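PDB 6U1U: ANGPTL4 C-terminal chain from Homo sapiens, which is the fibrinogen-like C-terminal part of a protein that mediates inactivation of lipoprotein lipase and plays a role in regulating triglyceride clearance from blood, here with palmitic acid. Local coordinates for residues A[105-110]-A[116-121]; A[38-43]-A[86-91]; A[53-58]-A[62-67]; A[163-168]-A[173-178]. All blocks are in the same frame, centred on the assembly; numbering follows the deposited sequence.

Contact 1 of 4, residues A[105-110]-A[116-121]; sequences FSVHLG and YSLQLT. With PLM (palmitic acid), chain B.
H108 and Q119 form an antiparallel hydrogen-bonded pair in the hairpin of strands 100-109 and 118-120. H108 N donates to Q119 O at 3.1 Å, and Q119 N returns a bond to H108 O. L109 and L118 follow as a non-hydrogen-bonded pair. Beyond the strand end, G110 N bonds almost straight to S117 O at 2.8 Å.

The sheet has two unlike faces. On one, the Q119 amide lies alongside H108, with OE1 3.3 Å from H108 CB. A water held by H108 ND1 in the plane of the imidazole also donates to Q119 O. On the other face, V107 CG1 meets L120 CD2 at 3.7 Å, and the two side chains point the same way. L118 CD1 packs against V107 CB, while L118 CD2 turns to palmitic acid, 3.6 Å from its CC. With chi1 -53°, F105 CG stands anti to the carbonyl carbon, which brings F105 CD2 within 3.4 Å of palmitic acid CF.

The chemistry is therefore divided. Backbone bonds fix the hairpin, polar groups and water dress one face, and the apolar face lines the site that holds the methyl end of the fatty acid.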
# COMPACT_ATOMS: atom_id res chain seq x y z
N PHE A 105 -8.52 -6.84 3.38
CA PHE A 105 -8.40 -7.96 2.43
C PHE A 105 -7.33 -8.92 2.93
O PHE A 105 -6.35 -8.47 3.45
CB PHE A 105 -7.92 -7.48 1.06
CG PHE A 105 -8.73 -6.36 0.48
CD1 PHE A 105 -9.88 -6.61 -0.22
CD2 PHE A 105 -8.35 -5.05 0.65
CE1 PHE A 105 -10.64 -5.59 -0.75
CE2 PHE A 105 -9.11 -4.03 0.14
CZ PHE A 105 -10.25 -4.30 -0.56
N SER A 106 -7.52 -10.20 2.70
CA SER A 106 -6.48 -11.17 3.01
C SER A 106 -5.56 -11.27 1.80
O SER A 106 -6.04 -11.40 0.69
CB SER A 106 -7.08 -12.54 3.33
OG SER A 106 -7.82 -12.45 4.53
N VAL A 107 -4.25 -11.14 2.00
CA VAL A 107 -3.28 -11.19 0.90
C VAL A 107 -2.08 -12.04 1.29
O VAL A 107 -1.82 -12.28 2.47
CB VAL A 107 -2.77 -9.77 0.50
CG1 VAL A 107 -3.95 -8.85 0.20
CG2 VAL A 107 -1.91 -9.15 1.63
N HIS A 108 -1.32 -12.46 0.28
CA HIS A 108 0.08 -12.81 0.44
C HIS A 108 0.93 -11.80 -0.31
O HIS A 108 0.48 -11.18 -1.28
CB HIS A 108 0.37 -14.23 -0.09
CG HIS A 108 -0.23 -15.32 0.75
ND1 HIS A 108 -1.56 -15.66 0.68
CD2 HIS A 108 0.33 -16.15 1.66
CE1 HIS A 108 -1.80 -16.67 1.51
NE2 HIS A 108 -0.67 -16.97 2.13
N LEU A 109 2.17 -11.64 0.13
CA LEU A 109 3.08 -10.69 -0.50
C LEU A 109 4.36 -11.43 -0.84
O LEU A 109 5.03 -11.95 0.06
CB LEU A 109 3.40 -9.52 0.42
CG LEU A 109 4.43 -8.52 -0.14
CD1 LEU A 109 3.80 -7.74 -1.31
CD2 LEU A 109 4.91 -7.54 0.93
N GLY A 110 4.72 -11.43 -2.12
CA GLY A 110 5.97 -12.04 -2.51
C GLY A 110 7.18 -11.14 -2.24
O GLY A 110 7.06 -9.95 -1.99
N TYR A 116 7.83 -8.03 -5.61
CA TYR A 116 6.94 -7.78 -4.47
C TYR A 116 5.47 -7.88 -4.89
O TYR A 116 4.65 -6.99 -4.64
CB TYR A 116 7.24 -6.41 -3.84
CG TYR A 116 8.66 -6.30 -3.29
CD1 TYR A 116 9.02 -6.99 -2.14
CD2 TYR A 116 9.62 -5.52 -3.92
CE1 TYR A 116 10.31 -6.90 -1.62
CE2 TYR A 116 10.92 -5.42 -3.39
CZ TYR A 116 11.24 -6.11 -2.25
OH TYR A 116 12.50 -6.03 -1.72
N SER A 117 5.13 -9.01 -5.53
CA SER A 117 3.77 -9.21 -6.02
C SER A 117 2.77 -9.39 -4.89
O SER A 117 3.02 -10.11 -3.92
CB SER A 117 3.70 -10.46 -6.90
OG SER A 117 4.38 -10.20 -8.13
N LEU A 118 1.61 -8.77 -5.07
CA LEU A 118 0.46 -9.05 -4.22
C LEU A 118 -0.21 -10.27 -4.81
O LEU A 118 -0.50 -10.31 -6.02
CB LEU A 118 -0.49 -7.88 -4.20
CG LEU A 118 -1.25 -7.50 -2.95
CD1 LEU A 118 -0.34 -7.45 -1.73
CD2 LEU A 118 -1.87 -6.12 -3.23
N GLN A 119 -0.38 -11.29 -3.98
CA GLN A 119 -0.93 -12.57 -4.38
C GLN A 119 -2.32 -12.70 -3.77
O GLN A 119 -2.46 -12.69 -2.54
CB GLN A 119 0.01 -13.68 -3.93
CG GLN A 119 1.38 -13.51 -4.61
CD GLN A 119 2.54 -14.11 -3.85
OE1 GLN A 119 2.39 -14.59 -2.72
NE2 GLN A 119 3.72 -14.05 -4.46
N LEU A 120 -3.31 -12.73 -4.65
CA LEU A 120 -4.70 -12.74 -4.21
C LEU A 120 -5.39 -14.06 -4.56
O LEU A 120 -5.23 -14.53 -5.63
CB LEU A 120 -5.41 -11.57 -4.91
CG LEU A 120 -4.78 -10.20 -4.73
CD1 LEU A 120 -5.53 -9.14 -5.49
CD2 LEU A 120 -4.75 -9.84 -3.26
N THR A 121 -6.24 -14.56 -3.65
CA THR A 121 -7.11 -15.68 -4.04
C THR A 121 -8.22 -15.18 -4.97
O THR A 121 -8.46 -13.99 -5.11
CB THR A 121 -7.75 -16.32 -2.83
OG1 THR A 121 -8.59 -15.34 -2.21
CG2 THR A 121 -6.69 -16.81 -1.86
C1 PLM B . -10.23 -2.35 -12.57
O1 PLM B . -9.67 -1.47 -13.27
O2 PLM B . -11.31 -2.18 -12.00
C2 PLM B . -9.57 -3.72 -12.48
C3 PLM B . -9.72 -4.53 -11.23
C4 PLM B . -8.47 -5.35 -10.94
C5 PLM B . -8.24 -5.71 -9.49
C6 PLM B . -6.79 -5.92 -9.11
C7 PLM B . -6.48 -5.62 -7.66
C8 PLM B . -5.05 -5.28 -7.33
C9 PLM B . -4.80 -3.81 -7.31
CA PLM B . -4.06 -3.31 -6.13
CB PLM B . -4.79 -3.36 -4.85
CC PLM B . -3.87 -3.22 -3.70
CD PLM B . -4.51 -2.90 -2.42
CE PLM B . -5.71 -3.74 -2.16
CF PLM B . -5.53 -4.85 -1.21
CG PLM B . -5.64 -6.19 -1.86
O HOH W 1 -5.91 -13.51 -0.96
O HOH W 2 -3.37 -14.84 -1.24

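Contact 2 of 4, residues A[38-43]-A[86-91]; sequences GGWTVI and NSRLAV
W40 has chi1 -66°, which sets CG beside the backbone N and carries the six-membered ring across to R88 and A90. R88 also has CG beside its backbone N, and its chain then runs extended from CG to NE. The two side chains cross at about a right angle.

The far corner of the indole does the touching. W40 CH2 lies 3.7 Å from R88 CB, and R88 CD is a looser neighbour of the same atom. W40 CZ3 meets A90 CB at 3.8 Å and R88 O at 3.6 Å. The guanidinium plane is turned 69° from the indole plane, and the group heads off from the ring. R88 NH1 makes a weak hydrogen bond to Q214. At the other end of the indole, W40 NE1 bonds to D37, which fixes the ring's polar edge. Further along, I43 CD1 reaches L89 CD1 at 4.3 Å, and L89 also touches the bound palmitic acid.

Were W40 a serine, A90 CB and the aliphatic part of R88 would probably lose their apolar partner, and D37 the indole N-H.

No hydrogen bond joins the two segments. Their strand axes stay 9.0 Å apart and are inclined at 61°. Strand 208-215 pairs with both strands and lies between them in the sheet. The contact is thus a side-chain bridge over that strand, mostly apolar at the indole tip, where one carbonyl oxygen joins in, with the hydrogen bonds of the indole N-H and the guanidinium made to residues outside the two segments.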
# COMPACT_ATOMS: atom_id res chain seq x y z
N GLY A 38 -5.73 -6.59 17.78
CA GLY A 38 -4.30 -6.87 17.77
C GLY A 38 -3.48 -5.71 17.22
O GLY A 38 -3.95 -4.58 17.06
N GLY A 39 -2.23 -6.02 16.94
CA GLY A 39 -1.25 -5.02 16.51
C GLY A 39 -1.16 -5.01 15.00
O GLY A 39 -1.07 -6.07 14.38
N TRP A 40 -1.16 -3.81 14.42
CA TRP A 40 -1.06 -3.60 12.98
C TRP A 40 0.17 -2.76 12.66
O TRP A 40 0.45 -1.79 13.35
CB TRP A 40 -2.27 -2.84 12.45
CG TRP A 40 -3.52 -3.61 12.57
CD1 TRP A 40 -4.30 -3.74 13.73
CD2 TRP A 40 -4.19 -4.34 11.54
NE1 TRP A 40 -5.41 -4.53 13.45
CE2 TRP A 40 -5.37 -4.90 12.12
CE3 TRP A 40 -3.94 -4.57 10.18
CZ2 TRP A 40 -6.28 -5.68 11.40
CZ3 TRP A 40 -4.87 -5.37 9.45
CH2 TRP A 40 -6.02 -5.89 10.07
N THR A 41 0.90 -3.13 11.61
CA THR A 41 2.03 -2.29 11.17
C THR A 41 1.55 -1.33 10.11
O THR A 41 0.96 -1.76 9.12
CB THR A 41 3.12 -3.16 10.57
OG1 THR A 41 3.52 -4.12 11.56
CG2 THR A 41 4.32 -2.25 10.13
N VAL A 42 1.80 -0.04 10.29
CA VAL A 42 1.38 0.93 9.28
C VAL A 42 2.43 0.91 8.17
O VAL A 42 3.61 1.14 8.43
CB VAL A 42 1.27 2.35 9.87
CG1 VAL A 42 0.89 3.34 8.74
CG2 VAL A 42 0.25 2.37 11.03
N ILE A 43 2.01 0.64 6.92
CA ILE A 43 2.97 0.57 5.83
C ILE A 43 2.91 1.77 4.90
O ILE A 43 3.82 1.94 4.08
CB ILE A 43 2.84 -0.74 5.03
CG1 ILE A 43 1.57 -0.76 4.18
CG2 ILE A 43 2.87 -1.91 6.01
CD1 ILE A 43 1.53 -1.99 3.16
N ASN A 86 -0.05 -15.73 5.12
CA ASN A 86 -1.30 -15.02 4.86
C ASN A 86 -1.40 -13.85 5.82
O ASN A 86 -1.08 -13.98 7.00
CB ASN A 86 -2.49 -15.99 5.04
CG ASN A 86 -3.80 -15.50 4.40
OD1 ASN A 86 -3.81 -14.62 3.53
ND2 ASN A 86 -4.92 -16.10 4.84
N SER A 87 -1.78 -12.68 5.30
CA SER A 87 -1.74 -11.44 6.06
C SER A 87 -3.01 -10.66 5.81
O SER A 87 -3.57 -10.70 4.72
CB SER A 87 -0.50 -10.58 5.68
OG SER A 87 0.69 -11.30 5.95
N ARG A 88 -3.47 -9.92 6.82
CA ARG A 88 -4.57 -8.98 6.61
C ARG A 88 -4.01 -7.64 6.17
O ARG A 88 -3.11 -7.10 6.82
CB ARG A 88 -5.38 -8.78 7.91
CG ARG A 88 -5.79 -10.10 8.56
CD ARG A 88 -6.63 -9.90 9.84
NE ARG A 88 -7.13 -11.20 10.28
CZ ARG A 88 -6.45 -12.04 11.05
NH1 ARG A 88 -5.26 -11.69 11.56
NH2 ARG A 88 -6.97 -13.23 11.35
N LEU A 89 -4.53 -7.10 5.08
CA LEU A 89 -4.13 -5.78 4.56
C LEU A 89 -5.32 -4.83 4.75
O LEU A 89 -6.30 -5.07 4.17
CB LEU A 89 -3.77 -5.88 3.08
CG LEU A 89 -3.40 -4.58 2.39
CD1 LEU A 89 -2.28 -3.88 3.11
CD2 LEU A 89 -2.99 -4.83 0.96
N ALA A 90 -5.19 -3.86 5.63
CA ALA A 90 -6.24 -2.87 5.85
C ALA A 90 -5.96 -1.63 5.01
O ALA A 90 -4.83 -1.15 4.96
CB ALA A 90 -6.30 -2.50 7.34
N VAL A 91 -7.00 -1.11 4.34
CA VAL A 91 -6.86 0.05 3.47
C VAL A 91 -7.87 1.06 3.98
O VAL A 91 -9.06 0.75 4.04
CB VAL A 91 -7.11 -0.30 2.00
CG1 VAL A 91 -7.12 0.98 1.15
CG2 VAL A 91 -6.03 -1.29 1.49

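Contact 3 of 4, residues A[53-58]-A[62-67]; sequences FNRPWE and AGFGDP
F64 is gripped from two directions, by F53 at its edge and by R55 over one face. F53 and F64 make a T-shaped (edge-to-face) pair, with centroids 5.0 Å apart and planes at 77°. The edge of F64 is directed at F53, and its CE1 stands over the centre of the F53 ring. F64 CZ comes within 3.6 Å of F53 CD2. The R55 guanidinium lies nearly flat on F64, the planes 13° apart, with NE 3.5 Å from F64 CD1. R55 CD adds a CH-pi contact, 3.9 Å from the centroid of the F64 ring. F64 takes chi1 58°, placing CG between its backbone N and carbonyl carbon and turning the ring between R55 and F53. R55 NE bonds to D52 O, which helps hold the guanidinium flat against the ring.

With F53 cut back to a valine, the edge of F64 would probably face a gap, and R46 would lose the ring of its cation-pi contact.

The other side is loose. There E58 and A62, both exposed, meet through the backbone. A62 N donates to E58 O at 2.9 Å, the i to i+4 bond of a helix, and A62 CB touches the same oxygen. G63 then leaves the helix with positive phi.

The contact closes around helix 57-62, joining the loop before it to strand 64-65 after it. F64 pairs by backbone with W72, which places it beside strand 71-72. Y60 of the helix makes a further edge-to-face pair with F64.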
# COMPACT_ATOMS: atom_id res chain seq x y z
N PHE A 53 5.93 11.37 -3.37
CA PHE A 53 5.82 9.93 -3.58
C PHE A 53 6.22 9.51 -4.98
O PHE A 53 6.21 8.31 -5.30
CB PHE A 53 4.37 9.45 -3.27
CG PHE A 53 4.16 9.07 -1.82
CD1 PHE A 53 4.20 10.05 -0.84
CD2 PHE A 53 3.90 7.75 -1.45
CE1 PHE A 53 4.01 9.73 0.51
CE2 PHE A 53 3.67 7.41 -0.10
CZ PHE A 53 3.75 8.39 0.87
N ASN A 54 6.65 10.45 -5.82
CA ASN A 54 7.02 10.06 -7.18
C ASN A 54 8.50 9.68 -7.19
O ASN A 54 9.38 10.48 -7.53
CB ASN A 54 6.71 11.16 -8.17
CG ASN A 54 6.85 10.66 -9.59
OD1 ASN A 54 6.35 9.57 -9.92
ND2 ASN A 54 7.61 11.39 -10.41
N ARG A 55 8.74 8.46 -6.74
CA ARG A 55 10.11 7.92 -6.58
C ARG A 55 10.32 6.60 -7.32
O ARG A 55 9.37 5.92 -7.59
CB ARG A 55 10.46 7.77 -5.11
CG ARG A 55 10.03 8.94 -4.25
CD ARG A 55 10.87 9.11 -3.01
NE ARG A 55 10.30 10.14 -2.19
CZ ARG A 55 10.92 10.71 -1.18
NH1 ARG A 55 12.14 10.34 -0.88
NH2 ARG A 55 10.30 11.65 -0.50
N PRO A 56 11.59 6.24 -7.57
CA PRO A 56 11.96 5.06 -8.30
C PRO A 56 11.92 3.79 -7.44
O PRO A 56 11.71 3.85 -6.30
CB PRO A 56 13.39 5.31 -8.79
CG PRO A 56 13.83 6.57 -8.09
CD PRO A 56 12.75 6.97 -7.11
N TRP A 57 12.20 2.68 -8.10
CA TRP A 57 12.13 1.34 -7.48
C TRP A 57 12.91 1.27 -6.17
O TRP A 57 12.37 0.79 -5.21
CB TRP A 57 12.68 0.30 -8.46
CG TRP A 57 12.56 -1.09 -7.93
CD1 TRP A 57 13.50 -1.82 -7.29
CD2 TRP A 57 11.38 -1.90 -7.95
NE1 TRP A 57 12.99 -3.03 -6.93
CE2 TRP A 57 11.69 -3.11 -7.32
CE3 TRP A 57 10.09 -1.71 -8.44
CZ2 TRP A 57 10.76 -4.13 -7.19
CZ3 TRP A 57 9.18 -2.72 -8.32
CH2 TRP A 57 9.51 -3.91 -7.70
N GLU A 58 14.14 1.74 -6.17
CA GLU A 58 14.93 1.52 -4.95
C GLU A 58 14.33 2.24 -3.76
O GLU A 58 14.48 1.78 -2.62
CB GLU A 58 16.37 1.98 -5.17
CG GLU A 58 17.19 1.01 -6.06
CD GLU A 58 17.25 -0.42 -5.50
OE1 GLU A 58 17.52 -0.57 -4.28
OE2 GLU A 58 17.01 -1.38 -6.26
N ALA A 62 13.23 0.42 -0.34
CA ALA A 62 13.84 0.73 0.95
C ALA A 62 12.91 1.48 1.90
O ALA A 62 13.09 1.40 3.13
CB ALA A 62 15.08 1.60 0.75
N GLY A 63 11.96 2.23 1.36
CA GLY A 63 11.11 3.09 2.18
C GLY A 63 11.56 4.55 2.11
O GLY A 63 12.72 4.86 1.80
N PHE A 64 10.62 5.45 2.41
CA PHE A 64 10.90 6.88 2.36
C PHE A 64 9.84 7.65 3.13
O PHE A 64 8.77 7.13 3.46
CB PHE A 64 10.99 7.40 0.92
CG PHE A 64 9.73 7.18 0.09
CD1 PHE A 64 8.70 8.11 0.14
CD2 PHE A 64 9.63 6.09 -0.75
CE1 PHE A 64 7.54 7.92 -0.60
CE2 PHE A 64 8.45 5.88 -1.51
CZ PHE A 64 7.42 6.80 -1.45
N GLY A 65 10.15 8.92 3.40
CA GLY A 65 9.21 9.82 4.03
C GLY A 65 9.52 10.08 5.49
O GLY A 65 10.61 9.80 5.99
N ASP A 66 8.51 10.60 6.20
CA ASP A 66 8.64 11.08 7.57
C ASP A 66 7.92 10.10 8.49
O ASP A 66 6.68 10.04 8.44
CB ASP A 66 8.01 12.47 7.69
CG ASP A 66 8.15 13.10 9.09
OD1 ASP A 66 8.60 12.44 10.05
OD2 ASP A 66 7.79 14.31 9.22
N PRO A 67 8.62 9.34 9.33
CA PRO A 67 7.92 8.41 10.24
C PRO A 67 6.92 9.10 11.18
O PRO A 67 5.98 8.45 11.64
CB PRO A 67 9.07 7.75 11.01
CG PRO A 67 10.22 7.79 9.97
CD PRO A 67 10.08 9.18 9.38

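Contact 4 of 4, residues A[163-168]-A[173-178]; sequences GGWWFG and SNLNGQ. With PLM (palmitic acid), chain B.
W165 and N174 meet where an Asx turn begins at N174, the first residue of a type I beta turn from N174 to G177. This region of the fibrinogen-like domain folds back on itself, and the two segments run in roughly opposite directions.

Three hydrogen bonds shape it. W165 NE1 donates to S173 OG at 2.9 Å, with the hydroxyl oxygen somewhat out of the ring plane. N176 ND2 donates to G164 O at 2.8 Å, and that oxygen lies in the plane of the amide. Within the turn, N174 OD1 accepts from N176 N, which approaches from above the carbonyl plane. Outside the two segments, N174 ND2 bonds to S162 O and N176 OD1 accepts from Q44, so both ends of each amide are engaged.

One face of the indole is covered by backbone. N174 CA sits over the five-membered ring of W165 in a CH-pi contact, 3.6 Å from its centroid. L175 N lies over the same face. W165 CH2 packs on L175 CG at 3.5 Å. W165 has chi1 -164°, setting CG anti to the backbone N and sending the indole across the turn. N176 ND2 comes to the indole edge, with the amide plane almost upright to the ring. N174 ND2 lies near the edge of the F167 ring, 3.9 Å from CZ.

G163 CA gives a CA-H...O contact to N176 O, and a side chain at G163 would clash with that oxygen. On the ligand side, W166 O lies 3.4 Å from CA of palmitic acid.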
# COMPACT_ATOMS: atom_id res chain seq x y z
N GLY A 163 4.13 7.79 -8.90
CA GLY A 163 4.31 6.94 -7.73
C GLY A 163 4.55 5.48 -8.09
O GLY A 163 4.86 5.12 -9.23
N GLY A 164 4.44 4.64 -7.06
CA GLY A 164 4.65 3.21 -7.22
C GLY A 164 3.44 2.46 -6.68
O GLY A 164 2.87 2.85 -5.67
N TRP A 165 3.04 1.42 -7.39
CA TRP A 165 1.80 0.75 -7.00
C TRP A 165 1.73 -0.63 -7.62
O TRP A 165 2.48 -0.97 -8.53
CB TRP A 165 0.56 1.56 -7.43
CG TRP A 165 -0.74 1.17 -6.76
CD1 TRP A 165 -1.88 0.69 -7.36
CD2 TRP A 165 -1.04 1.30 -5.37
NE1 TRP A 165 -2.87 0.51 -6.42
CE2 TRP A 165 -2.38 0.86 -5.19
CE3 TRP A 165 -0.31 1.73 -4.26
CZ2 TRP A 165 -3.01 0.82 -3.94
CZ3 TRP A 165 -0.93 1.73 -2.99
CH2 TRP A 165 -2.27 1.27 -2.84
N TRP A 166 0.78 -1.43 -7.10
CA TRP A 166 0.42 -2.72 -7.69
C TRP A 166 -0.61 -2.43 -8.77
O TRP A 166 -1.82 -2.54 -8.57
CB TRP A 166 -0.15 -3.65 -6.63
CG TRP A 166 0.84 -4.05 -5.57
CD1 TRP A 166 1.80 -5.02 -5.66
CD2 TRP A 166 0.94 -3.52 -4.24
NE1 TRP A 166 2.50 -5.11 -4.46
CE2 TRP A 166 1.98 -4.20 -3.59
CE3 TRP A 166 0.26 -2.49 -3.57
CZ2 TRP A 166 2.37 -3.89 -2.27
CZ3 TRP A 166 0.64 -2.19 -2.26
CH2 TRP A 166 1.69 -2.87 -1.63
N PHE A 167 -0.12 -2.00 -9.93
CA PHE A 167 -1.00 -1.57 -11.02
C PHE A 167 -1.54 -2.82 -11.73
O PHE A 167 -1.06 -3.24 -12.78
CB PHE A 167 -0.22 -0.65 -11.96
CG PHE A 167 0.18 0.71 -11.39
CD1 PHE A 167 -0.77 1.69 -11.09
CD2 PHE A 167 1.51 1.04 -11.21
CE1 PHE A 167 -0.37 2.91 -10.62
CE2 PHE A 167 1.91 2.29 -10.72
CZ PHE A 167 0.97 3.22 -10.43
N GLY A 168 -2.57 -3.45 -11.15
CA GLY A 168 -3.18 -4.60 -11.82
C GLY A 168 -3.89 -4.23 -13.12
O GLY A 168 -3.91 -5.00 -14.09
N SER A 173 -6.78 1.64 -8.76
CA SER A 173 -6.39 2.42 -7.59
C SER A 173 -4.94 2.83 -7.73
O SER A 173 -4.19 2.26 -8.52
CB SER A 173 -6.52 1.63 -6.30
OG SER A 173 -5.79 0.41 -6.44
N ASN A 174 -4.56 3.81 -6.92
CA ASN A 174 -3.17 4.21 -6.74
C ASN A 174 -3.14 5.11 -5.52
O ASN A 174 -3.45 6.31 -5.61
CB ASN A 174 -2.62 4.95 -7.96
CG ASN A 174 -1.20 5.40 -7.74
OD1 ASN A 174 -0.60 4.98 -6.75
ND2 ASN A 174 -0.65 6.25 -8.64
N LEU A 175 -2.83 4.56 -4.34
CA LEU A 175 -2.80 5.42 -3.18
C LEU A 175 -1.47 6.16 -3.05
O LEU A 175 -1.30 6.96 -2.12
CB LEU A 175 -3.11 4.60 -1.92
CG LEU A 175 -4.47 3.88 -1.99
CD1 LEU A 175 -4.73 3.20 -0.66
CD2 LEU A 175 -5.57 4.87 -2.32
N ASN A 176 -0.55 5.93 -3.98
CA ASN A 176 0.76 6.55 -3.96
C ASN A 176 0.91 7.59 -5.09
O ASN A 176 2.02 7.95 -5.47
CB ASN A 176 1.85 5.48 -4.08
CG ASN A 176 2.00 4.66 -2.80
OD1 ASN A 176 1.61 5.11 -1.73
ND2 ASN A 176 2.57 3.44 -2.92
N GLY A 177 -0.21 8.09 -5.62
CA GLY A 177 -0.14 9.09 -6.67
C GLY A 177 0.15 10.49 -6.12
O GLY A 177 0.48 10.68 -4.96
N GLN A 178 0.01 11.49 -7.00
CA GLN A 178 0.35 12.86 -6.63
C GLN A 178 -0.75 13.43 -5.74
O GLN A 178 -1.92 13.29 -6.05
CB GLN A 178 0.51 13.71 -7.90
CG GLN A 178 1.13 15.08 -7.66
CD GLN A 178 1.37 15.84 -8.96
OE1 GLN A 178 1.53 15.23 -10.02
NE2 GLN A 178 1.38 17.17 -8.89
C1 PLM B . -10.23 -2.35 -12.57
O1 PLM B . -9.67 -1.47 -13.27
O2 PLM B . -11.31 -2.18 -12.00
C2 PLM B . -9.57 -3.72 -12.48
C3 PLM B . -9.72 -4.53 -11.23
C4 PLM B . -8.47 -5.35 -10.94
C5 PLM B . -8.24 -5.71 -9.49
C6 PLM B . -6.79 -5.92 -9.11
C7 PLM B . -6.48 -5.62 -7.66
C8 PLM B . -5.05 -5.28 -7.33
C9 PLM B . -4.80 -3.81 -7.31
CA PLM B . -4.06 -3.31 -6.13
CB PLM B . -4.79 -3.36 -4.85
CC PLM B . -3.87 -3.22 -3.70
CD PLM B . -4.51 -2.90 -2.42
CE PLM B . -5.71 -3.74 -2.16
CF PLM B . -5.53 -4.85 -1.21
CG PLM B . -5.64 -6.19 -1.86

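In the fold
From the N terminus, contact 2 opens first on strand 38-46 and closes on strand 87-94, a loop of 42 residues. Contact 3 lies wholly within that loop and brackets helix 57-62. Contact 1 follows in series as the hairpin of strands 100-109 and 118-120, and contact 4 closes a four-residue loop leading to strand 173-174. None cross. Contacts 1 and 2 share the main sheet, where F105 and V107 pair with L89 and S87. W166 bonds to Y116 O, joining contact 4 to contact 1, and both touch palmitic acid. N54 joins contact 3 to G163 of contact 4, while V91 meets L175 between contacts 2 and 4.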